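Local coordinates for ginlfy protein (Ginkgo biloba, PDB 4UDE) that probably acts as a DNA-binding transcription factor of the FLO/LFY (LEAFY) family, the piece here being its SAM oligomerization domain, at residues Val20-Met23 and Thr24-Met28. Numbering follows the deposited sequence.
Sequences VRYM and TLTKM
Leu25, in the first turn of helix 22-30, packs back on Val20 and Arg21 just before it. Its CB lies 3.5 Å from Tyr22 O. With CG anti to its carbonyl carbon (chi1 -63°), the chain leans back toward the helix start, and CG comes 3.6 Å from Arg21 O. There it forks: CD1 passes near the carbonyl oxygens of Val20 and Arg21, while CD2 meets Val20 CG1 at 3.7 Å. A branched, apolar leucine suits this buried place between the helix start and helix 2-15. The same methyl of Val20 also touches Thr24 CG2, the two side chains crossing at about a right angle; Val20, small and apolar, thus offers CG1 to two helix residues at once.

Arg21, the N-cap, gives its carbonyl to Leu25 N (3.1 Å, 163° at the hydrogen, in the carbonyl plane) and, more weakly, to Thr24 N. The next carbonyl, Tyr22 O, accepts Thr26 N at 2.9 Å and a weak bond from Thr26 OG1. Threonine suits the place because its short hydroxyl can also lie 3.8 Å above one face of the Tyr22 ring, toward its rim. An alanine in place of Leu25 would probably strip Val20 CG1 of its contact with CD2, leaving Thr24 CG2 as its neighbour in this turn, and open a gap toward Leu8 and Phe15.

Within this SAM domain, Leu25 and Val20 face helix 2-15, where both touch Phe15 and Leu25 also touches Leu8. Val20 also reaches Ile69 of helix 63-83, the last helix modelled, whose Glu65 receives a salt bridge from the long Arg21 side chain and a hydrogen bond from Thr24 OG1.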
# COMPACT_ATOMS: atom_id res chain seq x y z
N VAL A 20 -4.43 -5.22 -5.46
CA VAL A 20 -4.06 -5.57 -4.08
C VAL A 20 -5.27 -6.23 -3.42
O VAL A 20 -6.36 -5.66 -3.41
CB VAL A 20 -3.49 -4.36 -3.31
CG1 VAL A 20 -3.02 -4.77 -1.92
CG2 VAL A 20 -2.35 -3.72 -4.09
N ARG A 21 -5.10 -7.48 -2.98
CA ARG A 21 -6.19 -8.26 -2.39
C ARG A 21 -6.54 -7.84 -0.96
O ARG A 21 -5.72 -7.23 -0.27
CB ARG A 21 -5.95 -9.77 -2.55
CG ARG A 21 -5.79 -10.16 -4.03
CD ARG A 21 -5.49 -11.63 -4.24
NE ARG A 21 -4.23 -12.05 -3.63
CZ ARG A 21 -3.92 -13.31 -3.34
NH1 ARG A 21 -4.78 -14.29 -3.61
NH2 ARG A 21 -2.75 -13.62 -2.81
N TYR A 22 -7.79 -8.13 -0.56
CA TYR A 22 -8.39 -7.78 0.72
C TYR A 22 -7.53 -8.11 1.93
O TYR A 22 -7.34 -7.25 2.79
CB TYR A 22 -9.79 -8.41 0.84
CG TYR A 22 -10.52 -7.95 2.09
CD1 TYR A 22 -10.95 -6.64 2.23
CD2 TYR A 22 -10.73 -8.82 3.16
CE1 TYR A 22 -11.60 -6.20 3.38
CE2 TYR A 22 -11.39 -8.40 4.31
CZ TYR A 22 -11.82 -7.09 4.42
OH TYR A 22 -12.47 -6.65 5.56
N MET A 23 -7.00 -9.34 2.00
CA MET A 23 -6.14 -9.82 3.08
C MET A 23 -4.77 -9.14 3.12
O MET A 23 -4.15 -9.11 4.18
CB MET A 23 -5.99 -11.34 3.00
CG MET A 23 -7.15 -12.08 3.63
SD MET A 23 -6.78 -13.85 3.74
CE MET A 23 -6.16 -13.93 5.48
N THR A 24 -4.27 -8.64 1.96
CA THR A 24 -3.01 -7.88 1.92
C THR A 24 -3.32 -6.51 2.57
O THR A 24 -2.57 -6.09 3.45
CB THR A 24 -2.49 -7.76 0.49
OG1 THR A 24 -2.29 -9.07 -0.07
CG2 THR A 24 -1.21 -6.93 0.41
N LEU A 25 -4.45 -5.88 2.21
CA LEU A 25 -4.89 -4.58 2.75
C LEU A 25 -5.09 -4.65 4.25
O LEU A 25 -4.62 -3.78 4.98
CB LEU A 25 -6.18 -4.07 2.06
CG LEU A 25 -6.05 -3.78 0.57
CD1 LEU A 25 -7.40 -3.47 -0.07
CD2 LEU A 25 -5.06 -2.65 0.31
N THR A 26 -5.78 -5.72 4.70
CA THR A 26 -6.06 -6.04 6.10
C THR A 26 -4.75 -6.12 6.89
O THR A 26 -4.66 -5.54 7.96
CB THR A 26 -6.92 -7.33 6.15
OG1 THR A 26 -8.28 -6.97 5.95
CG2 THR A 26 -6.80 -8.06 7.45
N LYS A 27 -3.75 -6.83 6.35
CA LYS A 27 -2.48 -6.95 7.03
C LYS A 27 -1.74 -5.60 7.11
O LYS A 27 -1.18 -5.29 8.16
CB LYS A 27 -1.61 -8.06 6.40
CG LYS A 27 -0.36 -8.40 7.22
CD LYS A 27 -0.60 -8.79 8.68
CE LYS A 27 -1.26 -10.14 8.84
NZ LYS A 27 -1.52 -10.45 10.27
N MET A 28 -1.76 -4.81 6.04
CA MET A 28 -1.12 -3.48 6.01
C MET A 28 -1.72 -2.52 7.07
O MET A 28 -0.98 -1.83 7.75
CB MET A 28 -1.16 -2.88 4.60
CG MET A 28 -0.30 -3.64 3.61
SD MET A 28 -0.41 -2.96 1.93
CE MET A 28 0.56 -1.46 2.16